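Local coordinates for disulfide isomerase DsbG N-terminal domain-containing protein (Helicobacter pylori, PDB 3TDG) that probably acts as a thiol-disulfide oxidoreductase of the Dsb family, with a thioredoxin-fold domain joined by a long helix to an N-terminal domain, at residues A[122-127]-A[252-257]; A[136-141]-A[175-180]; A[151-156]-A[258-263]; A[181-186]-A[243-248]. All blocks are in the same frame, centred on the assembly; numbering follows the deposited sequence.

Contact 1 of 4, residues A[122-127]-A[252-257]; sequences AKLNAI and GVIKGV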
loop_
_atom_site.group_PDB
_atom_site.type_symbol
_atom_site.label_atom_id
_atom_site.label_comp_id
_atom_site.label_asym_id
_atom_site.label_seq_id
_atom_site.Cartn_x
_atom_site.Cartn_y
_atom_site.Cartn_z
ATOM N N ALA A 122 4.916 9.163 16.222
ATOM C CA ALA A 122 4.678 10.331 15.362
ATOM C C ALA A 122 3.213 10.406 14.905
ATOM O O ALA A 122 2.651 11.490 14.794
ATOM C CB ALA A 122 5.631 10.336 14.161
ATOM N N LYS A 123 2.599 9.255 14.644
ATOM C CA LYS A 123 1.172 9.222 14.318
ATOM C C LYS A 123 0.315 9.698 15.496
ATOM O O LYS A 123 -0.650 10.425 15.293
ATOM C CB LYS A 123 0.728 7.843 13.849
ATOM C CG LYS A 123 1.131 7.554 12.420
ATOM C CD LYS A 123 0.602 6.230 11.927
ATOM C CE LYS A 123 1.028 6.034 10.489
ATOM N NZ LYS A 123 0.978 4.604 10.157
ATOM N N LEU A 124 0.698 9.302 16.708
ATOM C CA LEU A 124 0.020 9.719 17.936
ATOM C C LEU A 124 0.128 11.227 18.171
ATOM O O LEU A 124 -0.896 11.900 18.362
ATOM C CB LEU A 124 0.534 8.940 19.147
ATOM C CG LEU A 124 -0.045 7.524 19.315
ATOM C CD1 LEU A 124 0.733 6.739 20.379
ATOM C CD2 LEU A 124 -1.548 7.557 19.655
ATOM N N ASN A 125 1.361 11.744 18.155
ATOM C CA ASN A 125 1.605 13.183 18.171
ATOM C C ASN A 125 0.757 13.945 17.167
ATOM O O ASN A 125 0.210 14.989 17.504
ATOM C CB ASN A 125 3.069 13.489 17.898
ATOM C CG ASN A 125 3.955 13.116 19.038
ATOM O OD1 ASN A 125 3.495 12.669 20.081
ATOM N ND2 ASN A 125 5.254 13.301 18.853
ATOM N N ALA A 126 0.646 13.434 15.944
ATOM C CA ALA A 126 -0.186 14.077 14.929
ATOM C C ALA A 126 -1.683 14.029 15.275
ATOM O O ALA A 126 -2.411 15.005 15.047
ATOM C CB ALA A 126 0.054 13.477 13.577
ATOM N N ILE A 127 -2.144 12.894 15.807
ATOM C CA ILE A 127 -3.526 12.805 16.289
ATOM C C ILE A 127 -3.811 13.889 17.327
ATOM O O ILE A 127 -4.766 14.640 17.174
ATOM C CB ILE A 127 -3.893 11.399 16.822
ATOM C CG1 ILE A 127 -4.033 10.435 15.639
ATOM C CG2 ILE A 127 -5.206 11.456 17.655
ATOM C CD1 ILE A 127 -3.989 8.971 16.038
ATOM N N GLY A 252 -6.897 3.887 13.544
ATOM C CA GLY A 252 -6.812 2.616 14.249
ATOM C C GLY A 252 -5.512 2.504 15.000
ATOM O O GLY A 252 -5.165 1.438 15.493
ATOM N N VAL A 253 -4.788 3.615 15.080
ATOM C CA VAL A 253 -3.624 3.717 15.953
ATOM C C VAL A 253 -4.069 3.763 17.422
ATOM O O VAL A 253 -3.338 3.327 18.319
ATOM C CB VAL A 253 -2.783 4.945 15.590
ATOM C CG1 VAL A 253 -1.775 5.280 16.686
ATOM C CG2 VAL A 253 -2.059 4.711 14.244
ATOM N N ILE A 254 -5.251 4.330 17.656
ATOM C CA ILE A 254 -5.896 4.301 18.974
ATOM C C ILE A 254 -7.150 3.456 18.774
ATOM O O ILE A 254 -7.992 3.774 17.926
ATOM C CB ILE A 254 -6.273 5.723 19.483
ATOM C CG1 ILE A 254 -5.024 6.613 19.581
ATOM C CG2 ILE A 254 -7.027 5.647 20.824
ATOM C CD1 ILE A 254 -5.266 8.044 20.120
ATOM N N LYS A 255 -7.245 2.363 19.523
ATOM C CA LYS A 255 -8.292 1.375 19.302
ATOM C C LYS A 255 -9.317 1.300 20.452
ATOM O O LYS A 255 -10.314 0.597 20.338
ATOM C CB LYS A 255 -7.669 -0.008 19.072
ATOM C CG LYS A 255 -6.598 -0.056 17.979
ATOM C CD LYS A 255 -6.185 -1.498 17.622
ATOM C CE LYS A 255 -7.282 -2.261 16.854
ATOM N NZ LYS A 255 -7.861 -1.464 15.725
ATOM N N GLY A 256 -9.072 2.014 21.549
ATOM C CA GLY A 256 -9.992 1.985 22.689
ATOM C C GLY A 256 -9.650 2.953 23.797
ATOM O O GLY A 256 -8.653 3.689 23.731
ATOM N N VAL A 257 -10.485 2.947 24.829
ATOM C CA VAL A 257 -10.345 3.882 25.939
ATOM C C VAL A 257 -10.418 3.116 27.268
ATOM O O VAL A 257 -10.937 2.013 27.300
ATOM C CB VAL A 257 -11.438 4.973 25.899
ATOM C CG1 VAL A 257 -11.331 5.838 24.606
ATOM C CG2 VAL A 257 -12.839 4.354 26.024
#

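Contact 2 of 4, residues A[136-141]-A[175-180]; sequences AIELPS and ENTVRM. With FMT (formic acid), chain C.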
loop_
_atom_site.group_PDB
_atom_site.type_symbol
_atom_site.label_atom_id
_atom_site.label_comp_id
_atom_site.label_asym_id
_atom_site.label_seq_id
_atom_site.Cartn_x
_atom_site.Cartn_y
_atom_site.Cartn_z
ATOM N N ALA A 136 -9.349 19.810 24.382
ATOM C CA ALA A 136 -8.775 19.099 25.531
ATOM C C ALA A 136 -8.958 19.920 26.771
ATOM O O ALA A 136 -8.918 21.152 26.701
ATOM C CB ALA A 136 -7.273 18.807 25.325
ATOM N N ILE A 137 -9.139 19.236 27.903
ATOM C CA ILE A 137 -9.235 19.887 29.191
ATOM C C ILE A 137 -7.893 19.740 29.856
ATOM O O ILE A 137 -7.537 18.647 30.321
ATOM C CB ILE A 137 -10.295 19.242 30.099
ATOM C CG1 ILE A 137 -11.665 19.293 29.433
ATOM C CG2 ILE A 137 -10.303 19.912 31.487
ATOM C CD1 ILE A 137 -12.574 18.186 29.862
ATOM N N GLU A 138 -7.145 20.835 29.901
ATOM C CA GLU A 138 -5.806 20.810 30.465
ATOM C C GLU A 138 -5.822 21.175 31.950
ATOM O O GLU A 138 -6.247 22.264 32.333
ATOM C CB GLU A 138 -4.864 21.725 29.667
ATOM C CG GLU A 138 -3.416 21.627 30.135
ATOM C CD GLU A 138 -2.430 22.370 29.249
ATOM O OE1 GLU A 138 -2.337 22.087 28.032
ATOM O OE2 GLU A 138 -1.711 23.223 29.789
ATOM N N LEU A 139 -5.366 20.243 32.785
ATOM C CA LEU A 139 -5.276 20.460 34.222
ATOM C C LEU A 139 -3.810 20.441 34.668
ATOM O O LEU A 139 -3.175 19.391 34.634
ATOM C CB LEU A 139 -6.097 19.406 34.970
ATOM C CG LEU A 139 -7.525 19.212 34.449
ATOM C CD1 LEU A 139 -8.071 17.839 34.830
ATOM C CD2 LEU A 139 -8.451 20.346 34.906
ATOM N N PRO A 140 -3.263 21.615 35.063
ATOM C CA PRO A 140 -1.854 21.692 35.471
ATOM C C PRO A 140 -1.579 20.871 36.732
ATOM O O PRO A 140 -2.427 20.819 37.628
ATOM C CB PRO A 140 -1.637 23.193 35.737
ATOM C CG PRO A 140 -3.009 23.756 35.964
ATOM C CD PRO A 140 -3.920 22.938 35.091
ATOM N N SER A 141 -0.413 20.229 36.803
ATOM C CA SER A 141 -0.058 19.426 37.990
ATOM C C SER A 141 -0.187 20.218 39.275
ATOM O O SER A 141 0.047 21.423 39.287
ATOM C CB SER A 141 1.353 18.848 37.900
ATOM O OG SER A 141 2.238 19.768 37.314
ATOM N N GLU A 175 2.001 14.108 39.471
ATOM C CA GLU A 175 3.137 13.768 38.599
ATOM C C GLU A 175 3.141 14.381 37.193
ATOM O O GLU A 175 4.197 14.452 36.555
ATOM C CB GLU A 175 3.272 12.245 38.464
ATOM C CG GLU A 175 3.113 11.460 39.760
ATOM C CD GLU A 175 4.274 11.622 40.742
ATOM O OE1 GLU A 175 4.118 11.153 41.892
ATOM O OE2 GLU A 175 5.333 12.198 40.385
ATOM N N ASN A 176 1.970 14.790 36.691
ATOM C CA ASN A 176 1.861 15.337 35.329
ATOM C C ASN A 176 0.858 16.475 35.192
ATOM O O ASN A 176 0.001 16.662 36.037
ATOM C CB ASN A 176 1.414 14.258 34.332
ATOM C CG ASN A 176 2.429 13.162 34.144
ATOM O OD1 ASN A 176 3.203 13.171 33.188
ATOM N ND2 ASN A 176 2.401 12.185 35.034
ATOM N N THR A 177 0.969 17.218 34.097
ATOM C CA THR A 177 -0.154 18.006 33.621
ATOM C C THR A 177 -0.934 17.090 32.697
ATOM O O THR A 177 -0.375 16.515 31.768
ATOM C CB THR A 177 0.288 19.304 32.914
ATOM O OG1 THR A 177 0.618 20.274 33.912
ATOM C CG2 THR A 177 -0.839 19.877 32.036
ATOM N N VAL A 178 -2.221 16.952 32.986
ATOM C CA VAL A 178 -3.113 16.083 32.223
ATOM C C VAL A 178 -3.926 16.866 31.197
ATOM O O VAL A 178 -4.539 17.885 31.527
ATOM C CB VAL A 178 -4.055 15.305 33.177
ATOM C CG1 VAL A 178 -5.218 14.632 32.404
ATOM C CG2 VAL A 178 -3.251 14.293 33.984
ATOM N N ARG A 179 -3.894 16.396 29.951
ATOM C CA ARG A 179 -4.821 16.846 28.924
ATOM C C ARG A 179 -5.864 15.763 28.661
ATOM O O ARG A 179 -5.631 14.813 27.897
ATOM C CB ARG A 179 -4.096 17.218 27.633
ATOM C CG ARG A 179 -3.124 18.387 27.816
ATOM C CD ARG A 179 -2.455 18.775 26.532
ATOM N NE ARG A 179 -1.534 19.884 26.779
ATOM C CZ ARG A 179 -0.530 20.228 25.984
ATOM N NH1 ARG A 179 -0.300 19.558 24.863
ATOM N NH2 ARG A 179 0.234 21.260 26.312
ATOM N N MET A 180 -7.015 15.918 29.299
ATOM C CA MET A 180 -8.087 14.961 29.139
ATOM C C MET A 180 -8.917 15.262 27.871
ATOM O O MET A 180 -9.457 16.358 27.715
ATOM C CB MET A 180 -8.959 14.972 30.389
ATOM C CG MET A 180 -9.882 13.777 30.479
ATOM S SD MET A 180 -10.370 13.513 32.178
ATOM C CE MET A 180 -11.827 12.499 31.925
HETATM C C FMT C . -8.719 23.756 30.693
HETATM O O1 FMT C . -9.541 24.650 30.958
HETATM O O2 FMT C . -8.642 23.171 29.606
#

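Contact 3 of 4, residues A[151-156]-A[258-263]; sequences LYIVSD and PFLYHY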
loop_
_atom_site.group_PDB
_atom_site.type_symbol
_atom_site.label_atom_id
_atom_site.label_comp_id
_atom_site.label_asym_id
_atom_site.label_seq_id
_atom_site.Cartn_x
_atom_site.Cartn_y
_atom_site.Cartn_z
ATOM N N LEU A 151 0.555 14.429 30.059
ATOM C CA LEU A 151 -0.173 13.162 29.923
ATOM C C LEU A 151 -1.523 13.353 29.236
ATOM O O LEU A 151 -2.415 13.985 29.787
ATOM C CB LEU A 151 -0.370 12.516 31.296
ATOM C CG LEU A 151 -1.207 11.241 31.426
ATOM C CD1 LEU A 151 -0.654 10.105 30.570
ATOM C CD2 LEU A 151 -1.240 10.841 32.886
ATOM N N TYR A 152 -1.658 12.806 28.038
ATOM C CA TYR A 152 -2.932 12.781 27.349
ATOM C C TYR A 152 -3.757 11.577 27.813
ATOM O O TYR A 152 -3.240 10.461 27.886
ATOM C CB TYR A 152 -2.715 12.675 25.846
ATOM C CG TYR A 152 -2.515 13.997 25.161
ATOM C CD1 TYR A 152 -3.617 14.791 24.807
ATOM C CD2 TYR A 152 -1.232 14.467 24.864
ATOM C CE1 TYR A 152 -3.442 16.009 24.160
ATOM C CE2 TYR A 152 -1.043 15.693 24.216
ATOM C CZ TYR A 152 -2.150 16.458 23.867
ATOM O OH TYR A 152 -1.986 17.678 23.234
ATOM N N ILE A 153 -5.027 11.816 28.125
ATOM C CA ILE A 153 -5.961 10.754 28.480
ATOM C C ILE A 153 -7.205 10.812 27.578
ATOM O O ILE A 153 -8.016 11.729 27.697
ATOM C CB ILE A 153 -6.374 10.859 29.962
ATOM C CG1 ILE A 153 -5.129 10.858 30.861
ATOM C CG2 ILE A 153 -7.358 9.704 30.346
ATOM C CD1 ILE A 153 -5.407 10.913 32.317
ATOM N N VAL A 154 -7.346 9.858 26.670
ATOM C CA VAL A 154 -8.536 9.774 25.821
ATOM C C VAL A 154 -9.562 8.946 26.598
ATOM O O VAL A 154 -9.257 7.840 27.043
ATOM C CB VAL A 154 -8.241 9.185 24.448
ATOM C CG1 VAL A 154 -9.518 9.150 23.567
ATOM C CG2 VAL A 154 -7.124 9.989 23.745
ATOM N N SER A 155 -10.750 9.518 26.793
ATOM C CA SER A 155 -11.703 9.032 27.778
ATOM C C SER A 155 -13.153 9.243 27.304
ATOM O O SER A 155 -13.490 10.305 26.761
ATOM C CB SER A 155 -11.480 9.749 29.103
ATOM O OG SER A 155 -12.369 9.279 30.121
ATOM N N ASP A 156 -13.985 8.219 27.510
ATOM C CA ASP A 156 -15.398 8.245 27.145
ATOM C C ASP A 156 -16.200 8.319 28.451
ATOM O O ASP A 156 -15.952 7.553 29.373
ATOM C CB ASP A 156 -15.748 6.990 26.343
ATOM C CG ASP A 156 -17.158 7.034 25.744
ATOM O OD1 ASP A 156 -17.253 7.120 24.500
ATOM O OD2 ASP A 156 -18.165 6.979 26.507
ATOM N N PRO A 258 -9.885 3.688 28.364
ATOM C CA PRO A 258 -9.094 4.921 28.405
ATOM C C PRO A 258 -7.735 4.693 27.735
ATOM O O PRO A 258 -7.106 3.656 27.948
ATOM C CB PRO A 258 -8.921 5.190 29.904
ATOM C CG PRO A 258 -9.157 3.862 30.576
ATOM C CD PRO A 258 -10.096 3.101 29.700
ATOM N N PHE A 259 -7.309 5.643 26.914
ATOM C CA PHE A 259 -6.002 5.591 26.273
ATOM C C PHE A 259 -5.120 6.674 26.899
ATOM O O PHE A 259 -5.447 7.866 26.843
ATOM C CB PHE A 259 -6.168 5.802 24.770
ATOM C CG PHE A 259 -4.887 5.719 23.989
ATOM C CD1 PHE A 259 -4.542 4.542 23.331
ATOM C CD2 PHE A 259 -4.041 6.822 23.885
ATOM C CE1 PHE A 259 -3.356 4.446 22.596
ATOM C CE2 PHE A 259 -2.853 6.748 23.153
ATOM C CZ PHE A 259 -2.506 5.555 22.508
ATOM N N LEU A 260 -4.014 6.268 27.516
ATOM C CA LEU A 260 -3.080 7.237 28.076
ATOM C C LEU A 260 -1.831 7.355 27.197
ATOM O O LEU A 260 -1.350 6.356 26.637
ATOM C CB LEU A 260 -2.713 6.883 29.511
ATOM C CG LEU A 260 -3.727 7.158 30.623
ATOM C CD1 LEU A 260 -5.030 6.365 30.446
ATOM C CD2 LEU A 260 -3.099 6.833 31.978
ATOM N N TYR A 261 -1.324 8.572 27.050
ATOM C CA TYR A 261 -0.141 8.814 26.224
ATOM C C TYR A 261 0.700 9.923 26.831
ATOM O O TYR A 261 0.240 11.073 26.969
ATOM C CB TYR A 261 -0.542 9.142 24.780
ATOM C CG TYR A 261 0.609 9.432 23.832
ATOM C CD1 TYR A 261 1.606 8.473 23.573
ATOM C CD2 TYR A 261 0.697 10.662 23.176
ATOM C CE1 TYR A 261 2.670 8.749 22.693
ATOM C CE2 TYR A 261 1.738 10.947 22.300
ATOM C CZ TYR A 261 2.726 9.992 22.059
ATOM O OH TYR A 261 3.754 10.294 21.184
ATOM N N HIS A 262 1.916 9.559 27.245
ATOM C CA HIS A 262 2.918 10.535 27.677
ATOM C C HIS A 262 3.488 11.207 26.446
ATOM O O HIS A 262 4.073 10.544 25.595
ATOM C CB HIS A 262 4.030 9.866 28.491
ATOM C CG HIS A 262 3.594 9.450 29.859
ATOM N ND1 HIS A 262 3.572 10.322 30.928
ATOM C CD2 HIS A 262 3.135 8.266 30.328
ATOM C CE1 HIS A 262 3.126 9.691 31.999
ATOM N NE2 HIS A 262 2.849 8.444 31.661
ATOM N N TYR A 263 3.285 12.523 26.348
ATOM C CA TYR A 263 3.790 13.330 25.234
ATOM C C TYR A 263 5.105 14.003 25.626
ATOM O O TYR A 263 6.005 13.367 26.181
ATOM C CB TYR A 263 2.755 14.397 24.851
ATOM C CG TYR A 263 3.052 15.177 23.575
ATOM C CD1 TYR A 263 2.209 15.064 22.461
ATOM C CD2 TYR A 263 4.157 16.049 23.486
ATOM C CE1 TYR A 263 2.455 15.781 21.289
ATOM C CE2 TYR A 263 4.416 16.774 22.314
ATOM C CZ TYR A 263 3.557 16.631 21.219
ATOM O OH TYR A 263 3.790 17.329 20.048
#

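Contact 4 of 4, residues A[181-186]-A[243-248]; sequences VVVGWL and NTTKKI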
loop_
_atom_site.group_PDB
_atom_site.type_symbol
_atom_site.label_atom_id
_atom_site.label_comp_id
_atom_site.label_asym_id
_atom_site.label_seq_id
_atom_site.Cartn_x
_atom_site.Cartn_y
_atom_site.Cartn_z
ATOM N N VAL A 181 -9.001 14.281 26.980
ATOM C CA VAL A 181 -9.730 14.408 25.730
ATOM C C VAL A 181 -10.993 13.548 25.843
ATOM O O VAL A 181 -10.913 12.311 25.783
ATOM C CB VAL A 181 -8.859 13.945 24.539
ATOM C CG1 VAL A 181 -9.624 14.025 23.214
ATOM C CG2 VAL A 181 -7.560 14.778 24.469
ATOM N N VAL A 182 -12.139 14.203 26.047
ATOM C CA VAL A 182 -13.400 13.504 26.328
ATOM C C VAL A 182 -14.153 13.271 25.018
ATOM O O VAL A 182 -14.621 14.218 24.379
ATOM C CB VAL A 182 -14.272 14.248 27.386
ATOM C CG1 VAL A 182 -15.541 13.438 27.742
ATOM C CG2 VAL A 182 -13.475 14.494 28.630
ATOM N N VAL A 183 -14.224 12.011 24.609
ATOM C CA VAL A 183 -14.747 11.661 23.297
ATOM C C VAL A 183 -16.177 11.110 23.372
ATOM O O VAL A 183 -16.625 10.656 24.436
ATOM C CB VAL A 183 -13.848 10.635 22.587
ATOM C CG1 VAL A 183 -12.464 11.253 22.286
ATOM C CG2 VAL A 183 -13.708 9.343 23.446
ATOM N N GLY A 184 -16.865 11.145 22.236
ATOM C CA GLY A 184 -18.192 10.551 22.098
ATOM C C GLY A 184 -18.087 9.250 21.327
ATOM O O GLY A 184 -18.672 9.127 20.266
ATOM N N TRP A 185 -17.348 8.277 21.871
ATOM C CA TRP A 185 -16.886 7.101 21.112
ATOM C C TRP A 185 -17.811 5.878 21.208
ATOM O O TRP A 185 -18.000 5.147 20.217
ATOM C CB TRP A 185 -15.445 6.788 21.565
ATOM C CG TRP A 185 -14.765 5.408 21.271
ATOM C CD1 TRP A 185 -14.237 4.548 22.206
ATOM C CD2 TRP A 185 -14.459 4.829 19.995
ATOM N NE1 TRP A 185 -13.662 3.451 21.593
ATOM C CE2 TRP A 185 -13.791 3.595 20.239
ATOM C CE3 TRP A 185 -14.719 5.202 18.676
ATOM C CZ2 TRP A 185 -13.361 2.756 19.206
ATOM C CZ3 TRP A 185 -14.302 4.366 17.658
ATOM C CH2 TRP A 185 -13.633 3.160 17.925
ATOM N N LEU A 186 -18.399 5.662 22.381
ATOM C CA LEU A 186 -19.097 4.389 22.621
ATOM C C LEU A 186 -20.575 4.352 22.207
ATOM O O LEU A 186 -21.149 3.283 22.071
ATOM C CB LEU A 186 -18.884 3.897 24.057
ATOM C CG LEU A 186 -17.428 3.530 24.389
ATOM C CD1 LEU A 186 -17.312 3.129 25.845
ATOM C CD2 LEU A 186 -16.891 2.422 23.477
ATOM N N ASN A 243 -17.015 15.000 15.082
ATOM C CA ASN A 243 -15.872 15.185 14.169
ATOM C C ASN A 243 -14.523 14.963 14.836
ATOM O O ASN A 243 -13.646 14.304 14.272
ATOM C CB ASN A 243 -15.890 16.588 13.522
ATOM C CG ASN A 243 -17.107 16.812 12.607
ATOM O OD1 ASN A 243 -17.886 15.894 12.327
ATOM N ND2 ASN A 243 -17.275 18.051 12.151
ATOM N N THR A 244 -14.354 15.520 16.036
ATOM C CA THR A 244 -13.113 15.347 16.773
ATOM C C THR A 244 -12.865 13.852 17.087
ATOM O O THR A 244 -11.749 13.344 16.904
ATOM C CB THR A 244 -13.099 16.195 18.057
ATOM O OG1 THR A 244 -13.402 17.554 17.729
ATOM C CG2 THR A 244 -11.733 16.158 18.739
ATOM N N THR A 245 -13.921 13.168 17.529
ATOM C CA THR A 245 -13.860 11.764 17.927
ATOM C C THR A 245 -13.533 10.875 16.722
ATOM O O THR A 245 -12.658 10.004 16.804
ATOM C CB THR A 245 -15.191 11.323 18.593
ATOM O OG1 THR A 245 -15.406 12.105 19.776
ATOM C CG2 THR A 245 -15.182 9.838 18.977
ATOM N N LYS A 246 -14.237 11.099 15.610
ATOM C CA LYS A 246 -13.986 10.350 14.363
ATOM C C LYS A 246 -12.519 10.350 13.961
ATOM O O LYS A 246 -12.004 9.318 13.526
ATOM C CB LYS A 246 -14.799 10.921 13.198
ATOM C CG LYS A 246 -16.170 10.282 12.990
ATOM C CD LYS A 246 -16.692 10.504 11.557
ATOM C CE LYS A 246 -15.706 9.975 10.517
ATOM N NZ LYS A 246 -16.387 9.637 9.224
ATOM N N LYS A 247 -11.860 11.499 14.122
ATOM C CA LYS A 247 -10.481 11.716 13.662
ATOM C C LYS A 247 -9.430 11.131 14.607
ATOM O O LYS A 247 -8.326 10.742 14.178
ATOM C CB LYS A 247 -10.210 13.213 13.464
ATOM C CG LYS A 247 -10.694 13.785 12.118
ATOM C CD LYS A 247 -10.488 15.311 12.042
ATOM C CE LYS A 247 -10.898 15.873 10.683
ATOM N NZ LYS A 247 -12.366 16.149 10.646
ATOM N N ILE A 248 -9.758 11.110 15.896
ATOM C CA ILE A 248 -8.925 10.424 16.876
ATOM C C ILE A 248 -8.877 8.923 16.562
ATOM O O ILE A 248 -7.806 8.340 16.576
ATOM C CB ILE A 248 -9.416 10.660 18.308
ATOM C CG1 ILE A 248 -9.156 12.107 18.722
ATOM C CG2 ILE A 248 -8.703 9.725 19.292
ATOM C CD1 ILE A 248 -10.101 12.596 19.818
#

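Contact 1 of 4, residues A[122-127]-A[252-257]
The helical bond from Ile127 N to Lys123 O, 2.9 Å long, ties together two of the residues that meet Val253. Leu124 completes the same face of the helix. The contact across the segments is apolar.

Val253 is the residue most covered by the other side. Its two methyls divide the work. CG1 stands anti to the backbone N (chi1 165°) and meets Leu124 CD2 at 3.7 Å. CG2 points to the lysine, where Lys123 CD passes at 3.8 Å, and the two side chains cross at about a right angle. The lysine chain is extended, and its aliphatic part does the touching. Ile127 CD1 comes up to Val253 CB at 4.2 Å, a looser approach.

Leu124 also serves Ile254. The leucine CD2 branch lies 3.6 Å from Ile254 CG1, so one methyl packs on both residues of the loop. Ile127 CG2 adds a contact to Ile254 CD1 at 4.2 Å. Leu124, Ile127 and Ile254 are buried, while Lys123 lies at the exposed side.

Gly252, with a phi of 83° that suits glycine, ends the helical path just before Val253 and Ile254.

Helix 98-129 links the N-terminal domain to the thioredoxin-fold domain. Its last turns meet the loop between helix 235-249 and strand 259-262, so the contact joins the linker helix to the thioredoxin-fold domain. Ile127 and Ile254 also touch Ile248 of helix 235-249. Leu124 and Ile254 also rest on Phe259 of strand 259-262.

Contact 2 of 4, residues A[136-141]-A[175-180]
Glu138 holds CG anti to its backbone N (chi1 -174°), while Arg179 holds CG beside its own N and runs extended to NE. The two chains therefore lie side by side, pointing the same way. Their ends form a salt bridge, with Arg179 NE 2.7 Å from Glu138 OE1 in a bent bond (136°). The arginine meets this oxygen from above the carboxylate plane, and the carboxylate and guanidinium planes are 18° apart. Arg179 NH2 adds a weak bond to it. Arg179 NH1 bonds to Tyr152 OH, a second hold on the guanidinium.

Strand 137-139 is an outermost strand of the mixed sheet of the thioredoxin fold and runs antiparallel to strand 177-182. Ile137 with Met180 and Leu139 with Val178 are hydrogen-bonded pairs. The shortest of these bonds is Leu139 N to Val178 O, 2.8 Å. Glu138 with Arg179 is the non-hydrogen-bonded pair between them.

Beyond the last of these pairs, Thr177 OG1 accepts Ser141 N at 3.1 Å and is also bonded to Lys147 O. Its CG2 packs on Glu138 CG at 3.6 Å. Glu138 N turns outward to formic acid O2 at 2.8 Å, a group probably from the crystallisation liquor that Lys214 and Arg205 also bind.

Contact 3 of 4, residues A[151-156]-A[258-263]
Four backbone hydrogen bonds join Tyr152 to Tyr261 and Val154 to Phe259. Each pair bonds in both directions. Tyr152 N to Tyr261 O and Val154 N to Phe259 O both measure 2.8 Å. Leu151 with His262 and Ile153 with Leu260 are the non-hydrogen-bonded pairs. CA-H...O contacts add to the backbone pairing, among them Leu260 CA to Tyr152 O at 3.2 Å.

Two interactions involve ring faces. Leu151 CD1 sits over the centre of the His262 ring, 4.0 Å from its centroid, in a CH-pi contact. With chi1 at 175° the leucine swings CD1 over to the partner strand. The Tyr152 ring stacks with Phe128.

The remaining contacts are apolar. Ile153 and Leu260 lie side by side, with Ile153 CG1 4.0 Å from Leu260 CG. On the other face of the sheet, Tyr152 CE2 meets Tyr263 CD1 at 3.7 Å. Tyr263 CB lies in plane at the edge of the Tyr152 ring.

Pro258 follows a cis peptide bond and leads into strand 259-262. Its side chain touches His161 and Cys162 in the probable CxxC motif. This is consistent with the cis-proline of the thioredoxin fold, which stands just before a strand of the sheet and faces the CxxC motif.

Contact 4 of 4, residues A[181-186]-A[243-248]
Trp185 meets Thr245 through its CB, which lies 4.0 Å from Thr245 CG2. The indole stacks with the ring of Phe249, one residue beyond segment 243-248. Val257 CG1 and the carbonyl O of Lys255, in the following loop, also touch the indole. The backbone N atoms of Trp185 and Leu186 are both bonded to Asp156 OD1.

Gly184 supplies the single hydrogen bond between the two segments. Gly184 N bonds to Thr245 OG1 at 3.0 Å, and the bond is nearly straight (167°). Thr245 OG1 is also bonded to Val241 O one turn earlier in the helix, so this buried hydroxyl links the loop backbone at Gly184 to the helix backbone at Val241. Val183 CB packs against the same oxygen, 3.5 Å from Thr245 OG1. A chi1 of -62° aims the threonine hydroxyl at Gly184 N and brings the other branch, Thr245 CG2, to 3.8 Å from Gly184 C.

In the thioredoxin fold, helices cover both faces of the central sheet. Here helix 235-249 packs on the face that carries Val181 and Val183. Val182 points the other way and touches Leu218 and Tyr222 of helix 211-222.

Ile248 packs on both of the inward valines. Its CD1 meets Val181 CG1 at 3.7 Å, and these two side chains reach toward each other tip to tip. The same atom lies 3.7 Å from Val183 CG1, where the chains approach at a slant. Val181 also touches Tyr152, and Val183 touches Val154 of the neighbouring strand 150-155.

Overall arrangement
The chain leaves the N-terminal domain along helix 98-129. Contact 1 opens near the end of that helix and closes only at 252-257, after most of the thioredoxin-fold domain. Contacts 2 and 4 are nested inside this long loop. Contact 2 closes first, tying edge strand 137-139 to strand 177-182. Contact 3 opens at 151-156, before contact 2 closes, so these two cross. Contact 4 follows contact 2 in series and sits inside contact 3, setting helix 235-249 on the sheet. Contact 3 closes last, at 258-263, and so crosses contact 1. Contacts 2 and 3 meet where strands 177-182 and 150-155 run side by side, and Asn125 bonds to Tyr261 between contacts 1 and 3.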